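Local atomic coordinates of carboxypeptidase 1 (Deinococcus radiodurans str. R1, PDB entry 5GIV), a protein that probably releases amino acids one after another from the C-terminus of peptides, with broad specificity, as a zinc-dependent carboxypeptidase of the M32 family. Residues A[108-116]-A[407-415]. Numbering follows the deposited sequence.
Sequences FSGHVGQSY and DVHWYFGPI
Val112, at the middle of helix 102-122, comes within 4.8 Å of Phe412, CA to CA, where the turn at 408-412, closed by a bond from Tyr411 N to Val408 O, meets the helix. Ser115 makes the hydrogen bond between the two. Its OG stands anti to the backbone N (chi1 176°), which turns the hydroxyl toward the loop, and donates to Tyr411 O at 2.8 Å. The donor lies 17° off the carbonyl plane. A water donates to both Ser115 OG and Trp410 O, bridging helix and turn a second time. Replacing this serine by an alanine would probably deprive Tyr411 O of this donor and the water of one of its two acceptors. In the largely helical M32 fold, this surface contact illustrates how a serine hydroxyl can tie a helix to a loop carbonyl, here between helices 381-393 and 420-439; helix 128-147 flanks it. Phe412 and Tyr116 stack face to face, centroids 4.5 Å apart, planes splayed by 29°; Phe412 CD1 comes to 3.4 Å from Tyr116 CB. Val408 CG2 lies in plane at the Tyr116 ring edge, 3.6 Å from Tyr116 CD1. Val112 CG1 packs on Gly413 backbone; one turn earlier, Phe108 CZ touches Pro414 CB at 4.0 Å, crossing at about a right angle.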
loop_
_atom_site.group_PDB
_atom_site.type_symbol
_atom_site.label_atom_id
_atom_site.label_comp_id
_atom_site.label_asym_id
_atom_site.label_seq_id
_atom_site.Cartn_x
_atom_site.Cartn_y
_atom_site.Cartn_z
ATOM N N PHE A 108 -11.359 -14.114 -20.430
ATOM C CA PHE A 108 -10.887 -15.056 -19.419
ATOM C C PHE A 108 -10.667 -14.352 -18.080
ATOM O O PHE A 108 -11.069 -14.855 -17.024
ATOM C CB PHE A 108 -9.595 -15.723 -19.909
ATOM C CG PHE A 108 -9.349 -17.090 -19.327
ATOM C CD1 PHE A 108 -10.038 -17.525 -18.212
ATOM C CD2 PHE A 108 -8.433 -17.946 -19.910
ATOM C CE1 PHE A 108 -9.809 -18.784 -17.689
ATOM C CE2 PHE A 108 -8.200 -19.206 -19.386
ATOM C CZ PHE A 108 -8.892 -19.622 -18.276
ATOM N N SER A 109 -10.030 -13.180 -18.112
ATOM C CA SER A 109 -9.784 -12.427 -16.887
ATOM C C SER A 109 -11.087 -12.023 -16.202
ATOM O O SER A 109 -11.204 -12.118 -14.974
ATOM C CB SER A 109 -8.943 -11.192 -17.207
ATOM O OG SER A 109 -8.989 -10.267 -16.138
ATOM N N GLY A 110 -12.083 -11.587 -16.978
ATOM C CA GLY A 110 -13.351 -11.207 -16.378
ATOM C C GLY A 110 -14.106 -12.395 -15.815
ATOM O O GLY A 110 -14.740 -12.297 -14.759
ATOM N N HIS A 111 -14.032 -13.538 -16.493
ATOM C CA HIS A 111 -14.737 -14.721 -16.015
ATOM C C HIS A 111 -14.142 -15.221 -14.706
ATOM O O HIS A 111 -14.872 -15.462 -13.739
ATOM C CB HIS A 111 -14.706 -15.828 -17.064
ATOM C CG HIS A 111 -15.157 -17.154 -16.544
ATOM N ND1 HIS A 111 -16.487 -17.475 -16.376
ATOM C CD2 HIS A 111 -14.456 -18.241 -16.144
ATOM C CE1 HIS A 111 -16.586 -18.703 -15.898
ATOM N NE2 HIS A 111 -15.368 -19.190 -15.747
ATOM N N VAL A 112 -12.818 -15.395 -14.662
ATOM C CA VAL A 112 -12.186 -15.901 -13.445
ATOM C C VAL A 112 -12.391 -14.929 -12.297
ATOM O O VAL A 112 -12.424 -15.337 -11.128
ATOM C CB VAL A 112 -10.688 -16.198 -13.675
ATOM C CG1 VAL A 112 -10.517 -17.288 -14.714
ATOM C CG2 VAL A 112 -9.942 -14.941 -14.088
ATOM N N GLY A 113 -12.549 -13.637 -12.600
ATOM C CA GLY A 113 -12.883 -12.686 -11.552
ATOM C C GLY A 113 -14.258 -12.947 -10.968
ATOM O O GLY A 113 -14.452 -12.875 -9.750
ATOM N N GLN A 114 -15.229 -13.271 -11.828
ATOM C CA GLN A 114 -16.569 -13.599 -11.352
ATOM C C GLN A 114 -16.603 -14.970 -10.694
ATOM O O GLN A 114 -17.297 -15.164 -9.689
ATOM C CB GLN A 114 -17.569 -13.536 -12.507
ATOM C CG GLN A 114 -17.714 -12.152 -13.117
ATOM C CD GLN A 114 -18.848 -12.075 -14.127
ATOM O OE1 GLN A 114 -19.585 -11.087 -14.175
ATOM N NE2 GLN A 114 -18.988 -13.118 -14.947
ATOM N N SER A 115 -15.869 -15.937 -11.258
ATOM C CA SER A 115 -15.733 -17.245 -10.623
ATOM C C SER A 115 -15.153 -17.106 -9.217
ATOM O O SER A 115 -15.685 -17.663 -8.249
ATOM C CB SER A 115 -14.850 -18.150 -11.488
ATOM O OG SER A 115 -14.628 -19.401 -10.867
ATOM N N TYR A 116 -14.063 -16.350 -9.092
ATOM C CA TYR A 116 -13.429 -16.172 -7.796
ATOM C C TYR A 116 -14.392 -15.559 -6.785
ATOM O O TYR A 116 -14.523 -16.051 -5.657
ATOM C CB TYR A 116 -12.167 -15.319 -7.935
ATOM C CG TYR A 116 -11.605 -14.930 -6.593
ATOM C CD1 TYR A 116 -10.901 -15.847 -5.822
ATOM C CD2 TYR A 116 -11.801 -13.652 -6.083
ATOM C CE1 TYR A 116 -10.395 -15.500 -4.591
ATOM C CE2 TYR A 116 -11.297 -13.294 -4.849
ATOM C CZ TYR A 116 -10.594 -14.225 -4.106
ATOM O OH TYR A 116 -10.092 -13.876 -2.875
ATOM N N ASP A 407 -9.332 -25.467 -2.680
ATOM C CA ASP A 407 -8.285 -24.611 -3.214
ATOM C C ASP A 407 -8.849 -23.608 -4.217
ATOM O O ASP A 407 -9.804 -23.896 -4.946
ATOM C CB ASP A 407 -7.177 -25.459 -3.847
ATOM C CG ASP A 407 -6.127 -25.922 -2.815
ATOM O OD1 ASP A 407 -5.705 -25.095 -1.971
ATOM O OD2 ASP A 407 -5.735 -27.114 -2.839
ATOM N N VAL A 408 -8.248 -22.413 -4.234
ATOM C CA VAL A 408 -8.735 -21.336 -5.090
ATOM C C VAL A 408 -8.323 -21.501 -6.552
ATOM O O VAL A 408 -8.928 -20.869 -7.428
ATOM C CB VAL A 408 -8.237 -19.963 -4.593
ATOM C CG1 VAL A 408 -6.767 -19.781 -4.870
ATOM C CG2 VAL A 408 -9.027 -18.845 -5.235
ATOM N N HIS A 409 -7.330 -22.344 -6.846
ATOM C CA HIS A 409 -6.671 -22.289 -8.151
ATOM C C HIS A 409 -7.665 -22.392 -9.308
ATOM O O HIS A 409 -7.694 -21.527 -10.189
ATOM C CB HIS A 409 -5.597 -23.379 -8.245
ATOM C CG HIS A 409 -4.545 -23.278 -7.183
ATOM N ND1 HIS A 409 -4.845 -23.279 -5.835
ATOM C CD2 HIS A 409 -3.200 -23.159 -7.269
ATOM C CE1 HIS A 409 -3.728 -23.180 -5.138
ATOM N NE2 HIS A 409 -2.716 -23.095 -5.983
ATOM N N TRP A 410 -8.498 -23.435 -9.319
ATOM C CA TRP A 410 -9.415 -23.638 -10.441
ATOM C C TRP A 410 -10.548 -22.615 -10.489
ATOM O O TRP A 410 -11.289 -22.580 -11.480
ATOM C CB TRP A 410 -10.018 -25.042 -10.382
ATOM C CG TRP A 410 -9.008 -26.145 -10.448
ATOM C CD1 TRP A 410 -7.741 -26.074 -10.960
ATOM C CD2 TRP A 410 -9.175 -27.489 -9.979
ATOM N NE1 TRP A 410 -7.114 -27.290 -10.838
ATOM C CE2 TRP A 410 -7.974 -28.176 -10.241
ATOM C CE3 TRP A 410 -10.227 -28.180 -9.367
ATOM C CZ2 TRP A 410 -7.792 -29.519 -9.906
ATOM C CZ3 TRP A 410 -10.046 -29.510 -9.041
ATOM C CH2 TRP A 410 -8.839 -30.165 -9.312
ATOM N N TYR A 411 -10.698 -21.772 -9.469
ATOM C CA TYR A 411 -11.768 -20.787 -9.459
ATOM C C TYR A 411 -11.284 -19.375 -9.753
ATOM O O TYR A 411 -12.116 -18.500 -10.026
ATOM C CB TYR A 411 -12.490 -20.807 -8.106
ATOM C CG TYR A 411 -12.975 -22.182 -7.738
ATOM C CD1 TYR A 411 -14.182 -22.666 -8.227
ATOM C CD2 TYR A 411 -12.212 -23.011 -6.931
ATOM C CE1 TYR A 411 -14.618 -23.925 -7.904
ATOM C CE2 TYR A 411 -12.640 -24.272 -6.610
ATOM C CZ TYR A 411 -13.839 -24.724 -7.097
ATOM O OH TYR A 411 -14.268 -25.987 -6.776
ATOM N N PHE A 412 -9.975 -19.130 -9.689
ATOM C CA PHE A 412 -9.396 -17.828 -9.988
ATOM C C PHE A 412 -8.368 -17.921 -11.108
ATOM O O PHE A 412 -7.534 -17.027 -11.260
ATOM C CB PHE A 412 -8.765 -17.234 -8.731
ATOM C CG PHE A 412 -8.550 -15.751 -8.804
ATOM C CD1 PHE A 412 -9.246 -14.977 -9.723
ATOM C CD2 PHE A 412 -7.653 -15.126 -7.950
ATOM C CE1 PHE A 412 -9.051 -13.604 -9.790
ATOM C CE2 PHE A 412 -7.452 -13.753 -8.008
ATOM C CZ PHE A 412 -8.149 -12.993 -8.931
ATOM N N GLY A 413 -8.395 -18.999 -11.879
ATOM C CA GLY A 413 -7.452 -19.198 -12.945
ATOM C C GLY A 413 -7.791 -20.426 -13.763
ATOM O O GLY A 413 -8.839 -21.055 -13.580
ATOM N N PRO A 414 -6.899 -20.805 -14.671
ATOM C CA PRO A 414 -7.179 -21.941 -15.545
ATOM C C PRO A 414 -7.171 -23.244 -14.769
ATOM O O PRO A 414 -6.624 -23.347 -13.669
ATOM C CB PRO A 414 -6.033 -21.906 -16.566
ATOM C CG PRO A 414 -5.371 -20.572 -16.394
ATOM C CD PRO A 414 -5.585 -20.210 -14.951
ATOM N N ILE A 415 -7.791 -24.250 -15.374
ATOM C CA ILE A 415 -7.747 -25.622 -14.891
ATOM C C ILE A 415 -6.661 -26.350 -15.666
ATOM O O ILE A 415 -6.721 -26.428 -16.900
ATOM C CB ILE A 415 -9.100 -26.326 -15.062
ATOM C CG1 ILE A 415 -10.158 -25.673 -14.178
ATOM C CG2 ILE A 415 -8.967 -27.801 -14.737
ATOM C CD1 ILE A 415 -11.567 -26.135 -14.496
HETATM O O HOH W 1 -13.658 -21.681 -12.297
#